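Local coordinates for pyroglutamyl-peptidase I (Fervidobacterium islandicum, PDB 6LTQ), which removes N-terminal pyroglutamyl residues from peptides by hydrolysis and probably contributes to keratin breakdown in this thermophilic bacterium, at residues 182-187 with 204-209; 34-39 with 79-84; 133-138 with 145-150; 15-20 with 212-217. All coordinates share one frame; numbering follows the deposited sequence.

Contact 1 (182-187 with 204-209)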
loop_
_atom_site.group_PDB
_atom_site.type_symbol
_atom_site.label_atom_id
_atom_site.label_comp_id
_atom_site.label_asym_id
_atom_site.label_seq_id
_atom_site.Cartn_x
_atom_site.Cartn_y
_atom_site.Cartn_z
ATOM N N PRO D 182 11.316 -8.427 7.492
ATOM C CA PRO D 182 10.171 -8.914 6.711
ATOM C C PRO D 182 9.778 -10.325 7.117
ATOM O O PRO D 182 10.560 -11.068 7.707
ATOM C CB PRO D 182 10.693 -8.905 5.257
ATOM C CG PRO D 182 11.826 -7.889 5.246
ATOM C CD PRO D 182 12.457 -8.023 6.642
ATOM N N PHE D 183 8.544 -10.693 6.773
ATOM C CA PHE D 183 8.176 -12.106 6.736
ATOM C C PHE D 183 9.180 -12.896 5.901
ATOM O O PHE D 183 9.716 -12.400 4.904
ATOM C CB PHE D 183 6.803 -12.279 6.100
ATOM C CG PHE D 183 5.654 -12.141 7.042
ATOM C CD1 PHE D 183 5.694 -12.695 8.314
ATOM C CD2 PHE D 183 4.510 -11.505 6.629
ATOM C CE1 PHE D 183 4.601 -12.603 9.154
ATOM C CE2 PHE D 183 3.407 -11.399 7.477
ATOM C CZ PHE D 183 3.460 -11.953 8.736
ATOM N N LEU D 184 9.429 -14.144 6.304
ATOM C CA LEU D 184 10.057 -15.092 5.403
ATOM C C LEU D 184 9.072 -15.486 4.303
ATOM O O LEU D 184 7.856 -15.479 4.518
ATOM C CB LEU D 184 10.510 -16.358 6.152
ATOM C CG LEU D 184 11.568 -16.158 7.244
ATOM C CD1 LEU D 184 11.752 -17.466 8.033
ATOM C CD2 LEU D 184 12.908 -15.688 6.682
ATOM N N PRO D 185 9.571 -15.847 3.122
ATOM C CA PRO D 185 8.652 -16.277 2.052
ATOM C C PRO D 185 7.723 -17.406 2.484
ATOM O O PRO D 185 6.531 -17.391 2.136
ATOM C CB PRO D 185 9.601 -16.701 0.929
ATOM C CG PRO D 185 10.859 -15.917 1.186
ATOM C CD PRO D 185 10.977 -15.828 2.693
ATOM N N GLU D 186 8.205 -18.349 3.301
ATOM C CA GLU D 186 7.321 -19.436 3.732
ATOM C C GLU D 186 6.143 -18.935 4.566
ATOM O O GLU D 186 5.070 -19.557 4.563
ATOM C CB GLU D 186 8.118 -20.476 4.510
ATOM C CG GLU D 186 8.698 -19.939 5.790
ATOM C CD GLU D 186 9.818 -20.804 6.306
ATOM O OE1 GLU D 186 9.551 -21.637 7.203
ATOM O OE2 GLU D 186 10.956 -20.655 5.806
ATOM N N GLN D 187 6.307 -17.809 5.274
ATOM C CA GLN D 187 5.203 -17.253 6.057
ATOM C C GLN D 187 4.155 -16.590 5.174
ATOM O O GLN D 187 2.984 -16.509 5.563
ATOM C CB GLN D 187 5.711 -16.225 7.077
ATOM C CG GLN D 187 6.687 -16.811 8.105
ATOM C CD GLN D 187 7.238 -15.768 9.063
ATOM O OE1 GLN D 187 8.202 -15.072 8.744
ATOM N NE2 GLN D 187 6.624 -15.662 10.253
ATOM N N GLU D 204 18.167 -16.257 3.796
ATOM C CA GLU D 204 19.557 -16.041 3.420
ATOM C C GLU D 204 19.892 -14.552 3.336
ATOM O O GLU D 204 20.910 -14.096 3.878
ATOM C CB GLU D 204 19.859 -16.761 2.099
ATOM C CG GLU D 204 19.432 -18.255 2.085
ATOM C CD GLU D 204 17.967 -18.480 1.671
ATOM O OE1 GLU D 204 17.670 -18.450 0.451
ATOM O OE2 GLU D 204 17.108 -18.723 2.546
ATOM N N LEU D 205 19.022 -13.767 2.702
ATOM C CA LEU D 205 19.300 -12.337 2.567
ATOM C C LEU D 205 19.149 -11.609 3.902
ATOM O O LEU D 205 19.963 -10.734 4.229
ATOM C CB LEU D 205 18.390 -11.719 1.496
ATOM C CG LEU D 205 18.715 -10.265 1.127
ATOM C CD1 LEU D 205 20.164 -10.102 0.634
ATOM C CD2 LEU D 205 17.706 -9.721 0.090
ATOM N N GLN D 206 18.133 -11.962 4.698
ATOM C CA GLN D 206 17.997 -11.345 6.020
ATOM C C GLN D 206 19.210 -11.656 6.896
ATOM O O GLN D 206 19.702 -10.791 7.630
ATOM C CB GLN D 206 16.731 -11.831 6.726
ATOM C CG GLN D 206 15.433 -11.496 6.032
ATOM C CD GLN D 206 14.269 -11.628 6.966
ATOM O OE1 GLN D 206 14.406 -11.424 8.178
ATOM N NE2 GLN D 206 13.113 -11.978 6.425
ATOM N N THR D 207 19.688 -12.900 6.846
ATOM C CA THR D 207 20.870 -13.267 7.622
ATOM C C THR D 207 22.088 -12.490 7.148
ATOM O O THR D 207 22.879 -11.992 7.963
ATOM C CB THR D 207 21.097 -14.774 7.529
ATOM O OG1 THR D 207 19.937 -15.450 8.033
ATOM C CG2 THR D 207 22.304 -15.189 8.354
ATOM N N LYS D 208 22.240 -12.346 5.834
ATOM C CA LYS D 208 23.339 -11.548 5.317
ATOM C C LYS D 208 23.258 -10.110 5.829
ATOM O O LYS D 208 24.283 -9.507 6.185
ATOM C CB LYS D 208 23.346 -11.598 3.785
ATOM C CG LYS D 208 24.403 -10.709 3.153
ATOM C CD LYS D 208 24.444 -10.841 1.623
ATOM C CE LYS D 208 25.480 -9.906 1.003
ATOM N NZ LYS D 208 25.575 -10.031 -0.488
ATOM N N ALA D 209 22.048 -9.547 5.899
ATOM C CA ALA D 209 21.928 -8.168 6.360
ATOM C C ALA D 209 22.409 -8.028 7.802
ATOM O O ALA D 209 23.203 -7.136 8.122
ATOM C CB ALA D 209 20.483 -7.690 6.224
#
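Gln-206 reaches Pro-182 because its CG lies beside the backbone N, opposite the carbonyl carbon (chi1 -62°), and the chain then runs nearly straight (chi2 -163°), carrying the carboxamide off helix 204-209 to the turn at 182-184. There NE2 donates to Pro-182 O across 3.0 Å. The bond is bent, and the donor stands above the carbonyl plane, about 50° out of it, rather than on a lone pair. Apolar groups flank the amide: the Pro-182 ring passes it in the reverse sense, CD lying 4.0 Å from Gln-206 CD, while Leu-184 CD2 comes within 3.7 Å of Gln-206 NE2. Leu-184 is also the N-cap of helix 185-189, and its N donates to Gln-187 OE1 at 2.9 Å, the half of a capping box that an N3 side chain can supply. Met-201 O is a second acceptor for Gln-206 NE2, so two backbone carbonyls fix the rotation of this buried amide. Cut back to an alanine here, the side chain would no longer reach the turn, and Pro-182 O and Met-201 O would probably both lose this donor, with a gap beside Leu-184 CD2. Helix 32-40 borders the site, with Pro-32 and Ile-36 against Gln-206, and Pro-185 packs on Pro-144 of the second subunit where the turn enters helix 185-189.

Contact 2 (34-39 with 79-84)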
loop_
_atom_site.group_PDB
_atom_site.type_symbol
_atom_site.label_atom_id
_atom_site.label_comp_id
_atom_site.label_asym_id
_atom_site.label_seq_id
_atom_site.Cartn_x
_atom_site.Cartn_y
_atom_site.Cartn_z
ATOM N N MET D 34 14.084 -15.219 15.351
ATOM C CA MET D 34 14.590 -16.431 16.006
ATOM C C MET D 34 15.472 -17.243 15.056
ATOM O O MET D 34 16.565 -17.686 15.433
ATOM C CB MET D 34 13.407 -17.269 16.509
ATOM C CG MET D 34 13.742 -18.583 17.301
ATOM S SD MET D 34 12.187 -19.265 17.912
ATOM C CE MET D 34 12.737 -20.902 18.409
ATOM N N ARG D 35 15.039 -17.415 13.800
ATOM C CA ARG D 35 15.834 -18.211 12.861
ATOM C C ARG D 35 17.200 -17.590 12.593
ATOM O O ARG D 35 18.203 -18.309 12.530
ATOM C CB ARG D 35 15.095 -18.393 11.539
ATOM C CG ARG D 35 13.788 -19.107 11.670
ATOM C CD ARG D 35 13.976 -20.608 11.612
ATOM N NE ARG D 35 14.664 -21.022 10.397
ATOM C CZ ARG D 35 14.042 -21.409 9.289
ATOM N NH1 ARG D 35 14.748 -21.777 8.225
ATOM N NH2 ARG D 35 12.714 -21.426 9.242
ATOM N N ILE D 36 17.266 -16.262 12.421
ATOM C CA ILE D 36 18.556 -15.607 12.178
ATOM C C ILE D 36 19.475 -15.768 13.380
ATOM O O ILE D 36 20.689 -15.974 13.236
ATOM C CB ILE D 36 18.374 -14.113 11.843
ATOM C CG1 ILE D 36 17.624 -13.905 10.531
ATOM C CG2 ILE D 36 19.741 -13.393 11.783
ATOM C CD1 ILE D 36 17.366 -12.411 10.262
ATOM N N VAL D 37 18.922 -15.605 14.585
ATOM C CA VAL D 37 19.740 -15.725 15.785
ATOM C C VAL D 37 20.320 -17.138 15.876
ATOM O O VAL D 37 21.519 -17.317 16.137
ATOM C CB VAL D 37 18.914 -15.364 17.034
ATOM C CG1 VAL D 37 19.670 -15.790 18.307
ATOM C CG2 VAL D 37 18.620 -13.857 17.088
ATOM N N LYS D 38 19.486 -18.148 15.615
ATOM C CA LYS D 38 19.962 -19.534 15.602
ATOM C C LYS D 38 21.028 -19.723 14.537
ATOM O O LYS D 38 22.039 -20.392 14.771
ATOM C CB LYS D 38 18.800 -20.505 15.358
ATOM C CG LYS D 38 17.757 -20.567 16.474
ATOM C CD LYS D 38 16.664 -21.611 16.148
ATOM C CE LYS D 38 16.118 -21.455 14.713
ATOM N NZ LYS D 38 14.873 -22.241 14.446
ATOM N N ARG D 39 20.818 -19.154 13.351
ATOM C CA ARG D 39 21.807 -19.309 12.291
ATOM C C ARG D 39 23.147 -18.681 12.667
ATOM O O ARG D 39 24.205 -19.252 12.386
ATOM C CB ARG D 39 21.278 -18.722 10.985
ATOM C CG ARG D 39 22.214 -18.934 9.825
ATOM C CD ARG D 39 21.472 -18.839 8.514
ATOM N NE ARG D 39 20.674 -20.031 8.252
ATOM C CZ ARG D 39 20.067 -20.267 7.095
ATOM N NH1 ARG D 39 20.173 -19.390 6.102
ATOM N NH2 ARG D 39 19.354 -21.372 6.928
ATOM N N LEU D 79 21.625 -5.666 19.865
ATOM C CA LEU D 79 21.079 -5.656 18.510
ATOM C C LEU D 79 19.831 -6.514 18.598
ATOM O O LEU D 79 19.911 -7.748 18.604
ATOM C CB LEU D 79 22.088 -6.190 17.496
ATOM C CG LEU D 79 21.713 -6.184 16.007
ATOM C CD1 LEU D 79 21.219 -4.804 15.592
ATOM C CD2 LEU D 79 22.910 -6.612 15.131
ATOM N N HIS D 80 18.676 -5.863 18.721
ATOM C CA HIS D 80 17.420 -6.570 18.876
ATOM C C HIS D 80 16.796 -6.798 17.506
ATOM O O HIS D 80 16.631 -5.848 16.728
ATOM C CB HIS D 80 16.445 -5.780 19.745
ATOM C CG HIS D 80 16.903 -5.576 21.150
ATOM N ND1 HIS D 80 17.158 -6.624 22.016
ATOM C CD2 HIS D 80 17.133 -4.441 21.849
ATOM C CE1 HIS D 80 17.532 -6.135 23.187
ATOM N NE2 HIS D 80 17.524 -4.813 23.112
ATOM N N LEU D 81 16.433 -8.047 17.227
ATOM C CA LEU D 81 15.745 -8.402 15.994
ATOM C C LEU D 81 14.293 -8.737 16.276
ATOM O O LEU D 81 13.969 -9.341 17.303
ATOM C CB LEU D 81 16.403 -9.597 15.294
ATOM C CG LEU D 81 17.903 -9.532 15.032
ATOM C CD1 LEU D 81 18.357 -10.804 14.281
ATOM C CD2 LEU D 81 18.311 -8.248 14.276
ATOM N N GLY D 82 13.419 -8.377 15.343
ATOM C CA GLY D 82 12.022 -8.717 15.483
ATOM C C GLY D 82 11.357 -8.827 14.128
ATOM O O GLY D 82 11.868 -8.328 13.119
ATOM N N GLN D 83 10.206 -9.496 14.122
ATOM C CA GLN D 83 9.408 -9.678 12.914
ATOM C C GLN D 83 8.510 -8.461 12.694
ATOM O O GLN D 83 7.833 -8.010 13.617
ATOM C CB GLN D 83 8.572 -10.953 13.035
ATOM C CG GLN D 83 7.587 -11.175 11.913
ATOM C CD GLN D 83 6.629 -12.301 12.229
ATOM O OE1 GLN D 83 7.001 -13.482 12.186
ATOM N NE2 GLN D 83 5.399 -11.950 12.563
ATOM N N ALA D 84 8.522 -7.916 11.480
ATOM C CA ALA D 84 7.596 -6.845 11.098
ATOM C C ALA D 84 6.854 -7.315 9.860
ATOM O O ALA D 84 7.195 -6.910 8.744
ATOM C CB ALA D 84 8.332 -5.500 10.837
#
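A small, wholly apolar helix-on-sheet contact sets Ile-36 and Val-37 of helix 32-40 against Leu-81 of strand 77-83, within the buried layer between the central sheet and a covering helix of this alpha/beta protein. The helix is the connection of a beta-alpha-beta crossover, leading from strand 15-22 to its parallel neighbour 48-55. One methyl serves as the meeting point: Leu-81 CD1 approaches both helix residues. Ile-36 CG2 comes within 3.9 Å of Leu-81 CD1, and the branch carbon Ile-36 CB follows at 4.1 Å from the same methyl, so the leucine tip bears on the beta-branch and not on the longer ethyl arm. The two side chains cross at about a right angle. Val-37 reaches Leu-81 more loosely, its CG2 standing 4.2 Å from CD1. The torsions account for this choice of branch. With chi1 at -65°, Ile-36 places CG1 beside the backbone N and CG2 beside the carbonyl carbon, and it is CG2 that meets the strand. Leu-81 holds CG opposite its carbonyl carbon and extends CD1 outward from the sheet (chi2 -178°). The same helix face spreads over further strands, Val-37 resting on Thr-52 and Ile-54 of strand 48-55 and Ile-36 on Leu-181 of strand 175-181. Ile-36 also touches Gln-206 and Thr-207 of helix 203-215. With no hydrogen bond or charge pair across the two segments, no polar bond fixes how the helix is set on the strand; the contact rests on buried methyl groups.

Contact 3 (133-138 with 145-150)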
loop_
_atom_site.group_PDB
_atom_site.type_symbol
_atom_site.label_atom_id
_atom_site.label_comp_id
_atom_site.label_asym_id
_atom_site.label_seq_id
_atom_site.Cartn_x
_atom_site.Cartn_y
_atom_site.Cartn_z
ATOM N N ALA D 133 23.920 5.563 8.672
ATOM C CA ALA D 133 25.073 4.861 8.126
ATOM C C ALA D 133 24.815 3.359 8.003
ATOM O O ALA D 133 25.322 2.725 7.067
ATOM C CB ALA D 133 26.314 5.133 8.989
ATOM N N VAL D 134 24.053 2.766 8.925
ATOM C CA VAL D 134 23.685 1.359 8.768
ATOM C C VAL D 134 22.859 1.182 7.495
ATOM O O VAL D 134 23.143 0.315 6.664
ATOM C CB VAL D 134 22.914 0.849 9.999
ATOM C CG1 VAL D 134 22.588 -0.656 9.852
ATOM C CG2 VAL D 134 23.691 1.101 11.284
ATOM N N ALA D 135 21.837 2.030 7.329
ATOM C CA ALA D 135 20.979 1.939 6.146
ATOM C C ALA D 135 21.784 2.133 4.880
ATOM O O ALA D 135 21.587 1.416 3.892
ATOM C CB ALA D 135 19.854 2.977 6.221
ATOM N N GLU D 136 22.714 3.086 4.894
ATOM C CA GLU D 136 23.501 3.344 3.701
ATOM C C GLU D 136 24.418 2.168 3.380
ATOM O O GLU D 136 24.591 1.818 2.212
ATOM C CB GLU D 136 24.301 4.630 3.875
ATOM C CG GLU D 136 23.643 5.820 3.207
ATOM C CD GLU D 136 23.783 5.765 1.688
ATOM O OE1 GLU D 136 24.527 6.598 1.126
ATOM O OE2 GLU D 136 23.150 4.888 1.060
ATOM N N LEU D 137 24.993 1.535 4.405
ATOM C CA LEU D 137 25.841 0.361 4.184
ATOM C C LEU D 137 25.054 -0.781 3.563
ATOM O O LEU D 137 25.507 -1.412 2.596
ATOM C CB LEU D 137 26.457 -0.114 5.502
ATOM C CG LEU D 137 27.494 -1.230 5.299
ATOM C CD1 LEU D 137 28.766 -0.900 6.072
ATOM C CD2 LEU D 137 26.970 -2.569 5.717
ATOM N N LEU D 138 23.877 -1.083 4.121
ATOM C CA LEU D 138 23.061 -2.174 3.595
ATOM C C LEU D 138 22.663 -1.933 2.137
ATOM O O LEU D 138 22.805 -2.828 1.291
ATOM C CB LEU D 138 21.825 -2.356 4.465
ATOM C CG LEU D 138 22.145 -2.903 5.864
ATOM C CD1 LEU D 138 20.899 -2.925 6.727
ATOM C CD2 LEU D 138 22.764 -4.300 5.751
ATOM N N ALA D 145 16.759 -1.494 2.534
ATOM C CA ALA D 145 16.835 -1.135 3.943
ATOM C C ALA D 145 16.390 0.305 4.087
ATOM O O ALA D 145 16.562 1.111 3.166
ATOM C CB ALA D 145 18.255 -1.312 4.520
ATOM N N PHE D 146 15.790 0.620 5.230
ATOM C CA PHE D 146 15.336 1.988 5.420
ATOM C C PHE D 146 15.170 2.254 6.907
ATOM O O PHE D 146 15.146 1.334 7.735
ATOM C CB PHE D 146 14.019 2.252 4.657
ATOM C CG PHE D 146 12.969 1.194 4.875
ATOM C CD1 PHE D 146 12.086 1.277 5.943
ATOM C CD2 PHE D 146 12.879 0.106 4.009
ATOM C CE1 PHE D 146 11.099 0.299 6.139
ATOM C CE2 PHE D 146 11.909 -0.899 4.219
ATOM C CZ PHE D 146 11.023 -0.794 5.271
ATOM N N VAL D 147 15.032 3.526 7.239
ATOM C CA VAL D 147 14.896 3.946 8.625
ATOM C C VAL D 147 13.424 4.162 8.933
ATOM O O VAL D 147 12.708 4.842 8.182
ATOM C CB VAL D 147 15.715 5.219 8.900
ATOM C CG1 VAL D 147 15.453 5.721 10.322
ATOM C CG2 VAL D 147 17.206 4.932 8.685
ATOM N N SER D 148 12.982 3.609 10.055
ATOM C CA SER D 148 11.613 3.709 10.528
ATOM C C SER D 148 11.588 4.510 11.821
ATOM O O SER D 148 12.553 4.495 12.597
ATOM C CB SER D 148 11.017 2.306 10.765
ATOM O OG SER D 148 9.848 2.357 11.577
ATOM N N TYR D 149 10.479 5.214 12.055
ATOM C CA TYR D 149 10.334 6.036 13.252
ATOM C C TYR D 149 9.240 5.543 14.179
ATOM O O TYR D 149 8.926 6.221 15.165
ATOM C CB TYR D 149 10.096 7.505 12.864
ATOM C CG TYR D 149 11.352 8.093 12.307
ATOM C CD1 TYR D 149 11.756 7.830 11.006
ATOM C CD2 TYR D 149 12.176 8.880 13.109
ATOM C CE1 TYR D 149 12.978 8.369 10.508
ATOM C CE2 TYR D 149 13.349 9.398 12.641
ATOM C CZ TYR D 149 13.751 9.145 11.349
ATOM O OH TYR D 149 14.942 9.685 10.905
ATOM N N THR D 150 8.647 4.384 13.906
ATOM C CA THR D 150 7.795 3.747 14.896
ATOM C C THR D 150 8.014 2.245 14.819
ATOM O O THR D 150 7.897 1.642 13.745
ATOM C CB THR D 150 6.310 4.096 14.706
ATOM O OG1 THR D 150 5.536 3.244 15.558
ATOM C CG2 THR D 150 5.856 3.891 13.273
#
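Ala-145 and Val-147 meet Ala-135 and Leu-138 through saturated carbon, and the flat groups hardly enter: the CA-CB bond of Phe-146 points away from the helix, and its side chain packs instead on Arg-91 and on Glu-196 of the second subunit. The planar group that comes nearest is the backbone carbonyl of Ala-135, whose O is 4.4 Å from Ala-145 CB. The closer approach belongs to Leu-138, whose CB lies 3.7 Å from Ala-145 CB. Leu-138 CD1, extended from CG (chi2 174°), also lies 3.8 Å from Ala-145 CB, so one small side chain is touched by both the root and a branch of a larger one. The direction of CG follows from a chi1 of -69°, which sets it beside the backbone N of Leu-138. One turn earlier on the helix, Ala-135 CB stands 4.1 Å from CG2 of Val-147, the valine branch lying opposite its own carbonyl carbon. The short residues let the backbones come close: the axes of helix 133-138 and strand 145-148 approach to 7.4 Å, and the CA atoms of Ala-135 and Ala-145 are 5.6 Å apart. The N-to-C directions of the two segment axes differ by 162°, nearly antiparallel, as expected of a helix that turns back into the strand after a short loop. Strand 145-148 pairs in parallel with strand 90-97, whose Leu-92 and Ile-90 also touch Ala-135 and Leu-138, while helix 203-215 packs on Leu-138 through Ala-209.

Contact 4 (15-20 with 212-217)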
loop_
_atom_site.group_PDB
_atom_site.type_symbol
_atom_site.label_atom_id
_atom_site.label_comp_id
_atom_site.label_asym_id
_atom_site.label_seq_id
_atom_site.Cartn_x
_atom_site.Cartn_y
_atom_site.Cartn_z
ATOM N N LEU D 15 34.171 -5.730 21.418
ATOM C CA LEU D 15 32.798 -5.385 21.773
ATOM C C LEU D 15 31.982 -6.627 22.098
ATOM O O LEU D 15 31.970 -7.591 21.328
ATOM C CB LEU D 15 32.141 -4.595 20.640
ATOM C CG LEU D 15 32.728 -3.197 20.440
ATOM C CD1 LEU D 15 32.341 -2.616 19.087
ATOM C CD2 LEU D 15 32.315 -2.269 21.579
ATOM N N SER D 16 31.297 -6.604 23.240
ATOM C CA SER D 16 30.358 -7.657 23.603
ATOM C C SER D 16 28.981 -7.270 23.065
ATOM O O SER D 16 28.439 -6.218 23.429
ATOM C CB SER D 16 30.309 -7.876 25.113
ATOM O OG SER D 16 29.941 -6.687 25.790
ATOM N N VAL D 17 28.423 -8.117 22.206
ATOM C CA VAL D 17 27.187 -7.825 21.484
ATOM C C VAL D 17 26.130 -8.833 21.887
ATOM O O VAL D 17 26.358 -10.046 21.796
ATOM C CB VAL D 17 27.430 -7.861 19.967
ATOM C CG1 VAL D 17 26.123 -7.723 19.210
ATOM C CG2 VAL D 17 28.420 -6.778 19.590
ATOM N N LEU D 18 24.952 -8.335 22.301
ATOM C CA LEU D 18 23.798 -9.178 22.586
ATOM C C LEU D 18 22.867 -9.113 21.382
ATOM O O LEU D 18 22.379 -8.032 21.032
ATOM C CB LEU D 18 23.080 -8.727 23.852
ATOM C CG LEU D 18 21.770 -9.452 24.121
ATOM C CD1 LEU D 18 21.994 -10.968 24.229
ATOM C CD2 LEU D 18 21.063 -8.909 25.370
ATOM N N LEU D 19 22.688 -10.251 20.713
ATOM C CA LEU D 19 21.782 -10.399 19.578
ATOM C C LEU D 19 20.557 -11.172 20.029
ATOM O O LEU D 19 20.670 -12.327 20.458
ATOM C CB LEU D 19 22.476 -11.121 18.421
ATOM C CG LEU D 19 21.663 -11.307 17.144
ATOM C CD1 LEU D 19 21.501 -9.938 16.432
ATOM C CD2 LEU D 19 22.360 -12.319 16.245
ATOM N N THR D 20 19.387 -10.543 19.952
ATOM C CA THR D 20 18.170 -11.187 20.421
ATOM C C THR D 20 17.173 -11.369 19.286
ATOM O O THR D 20 17.169 -10.619 18.302
ATOM C CB THR D 20 17.516 -10.392 21.568
ATOM O OG1 THR D 20 16.961 -9.179 21.052
ATOM C CG2 THR D 20 18.548 -10.045 22.637
ATOM N N LEU D 212 26.118 -8.376 8.077
ATOM C CA LEU D 212 26.825 -7.167 7.676
ATOM C C LEU D 212 26.801 -6.101 8.762
ATOM O O LEU D 212 27.749 -5.312 8.881
ATOM C CB LEU D 212 26.237 -6.606 6.379
ATOM C CG LEU D 212 26.632 -7.329 5.087
ATOM C CD1 LEU D 212 25.648 -7.002 3.944
ATOM C CD2 LEU D 212 28.071 -6.968 4.701
ATOM N N ILE D 213 25.698 -5.997 9.508
ATOM C CA ILE D 213 25.662 -5.035 10.605
ATOM C C ILE D 213 26.706 -5.410 11.654
ATOM O O ILE D 213 27.480 -4.566 12.125
ATOM C CB ILE D 213 24.256 -4.952 11.221
ATOM C CG1 ILE D 213 23.225 -4.404 10.212
ATOM C CG2 ILE D 213 24.288 -4.069 12.480
ATOM C CD1 ILE D 213 21.794 -4.548 10.703
ATOM N N LEU D 214 26.744 -6.694 12.019
ATOM C CA LEU D 214 27.700 -7.165 13.019
ATOM C C LEU D 214 29.133 -6.982 12.543
ATOM O O LEU D 214 30.002 -6.570 13.322
ATOM C CB LEU D 214 27.432 -8.630 13.341
ATOM C CG LEU D 214 26.137 -8.922 14.093
ATOM C CD1 LEU D 214 25.823 -10.419 14.062
ATOM C CD2 LEU D 214 26.171 -8.370 15.535
ATOM N N GLU D 215 29.399 -7.258 11.261
ATOM C CA GLU D 215 30.760 -7.139 10.747
ATOM C C GLU D 215 31.247 -5.699 10.701
ATOM O O GLU D 215 32.460 -5.476 10.706
ATOM C CB GLU D 215 30.870 -7.721 9.335
ATOM C CG GLU D 215 30.943 -9.227 9.259
ATOM C CD GLU D 215 30.944 -9.730 7.822
ATOM O OE1 GLU D 215 30.882 -8.891 6.900
ATOM O OE2 GLU D 215 30.938 -10.960 7.616
ATOM N N ASN D 216 30.347 -4.714 10.641
ATOM C CA ASN D 216 30.763 -3.331 10.431
ATOM C C ASN D 216 30.429 -2.424 11.615
ATOM O O ASN D 216 30.404 -1.199 11.465
ATOM C CB ASN D 216 30.139 -2.799 9.138
ATOM C CG ASN D 216 30.710 -3.474 7.913
ATOM O OD1 ASN D 216 31.758 -3.073 7.413
ATOM N ND2 ASN D 216 30.031 -4.522 7.430
ATOM N N LEU D 217 30.225 -3.016 12.795
ATOM C CA LEU D 217 29.674 -2.301 13.940
ATOM C C LEU D 217 30.511 -1.086 14.312
ATOM O O LEU D 217 29.975 -0.075 14.778
ATOM C CB LEU D 217 29.570 -3.256 15.126
ATOM C CG LEU D 217 28.403 -3.113 16.097
ATOM C CD1 LEU D 217 27.149 -2.624 15.389
ATOM C CD2 LEU D 217 28.146 -4.449 16.751
#
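Behind Leu-214 and Leu-217, the two residues that pack on Val-17, the carbonyl oxygen of Leu-212 is held twice by Asn-216. Asn-216 ND2 donates to Leu-212 O at 2.8 Å, almost straight, in the carbonyl plane and on a lone pair, with the oxygen also close to the plane of the asparagine amide. The backbone N of Asn-216 adds only a weak bond to Leu-212 O at 3.2 Å. Asn-216 is the first residue to leave helical geometry, and its side chain folds back over the last turn of helix 203-215 to reach Leu-212 O, just where the chain bends to bring Leu-217 back toward the sheet. Val-17 receives both leucines, one on each methyl. Its CG1, opposite the backbone N (chi1 173°), lies 3.7 Å from Leu-214 CD2, and its CG2 lies 3.7 Å from Leu-217 CD2. The protein has the phosphorylase/hydrolase-like alpha/beta fold expected of pyroglutamyl peptidases, and this is the place where its last long helix lies over strand 15-22, the first strand of the chain, which lies inside the sheet. Leu-15 and Leu-19 also turn their CB atoms toward the helix. Leu-214 carries on to Leu-79 and Leu-217 to Ile-77, both on the adjoining strand 77-83. On its other edge strand 15-22 runs parallel to strand 48-55, from which Leu-50 touches Val-17. The CB of Leu-18 points away from helix 203-215, and its side chain meets Leu-66, Tyr-69 and Tyr-70 of helix 59-72.

Overall arrangement
Segment 15-20, near the N terminus, is the first half of contact 4; its partner on helix 203-215 comes near the C terminus, so this contact closes a loop that encloses the other three. Inside it, contact 2 closes first, joining helix 32-40 to strand 77-83, next to strand 15-22 in the sheet. Contact 3 then closes a short helix-to-strand turn, and contact 1 closes a later loop of 16 residues that leads from 182-187 into helix 203-215; these three follow in series and none cross. Helix 203-215 serves both contacts 1 and 4, and touches contact 2 through Ile-36 and contact 3 through Val-134, Leu-137 and Leu-138.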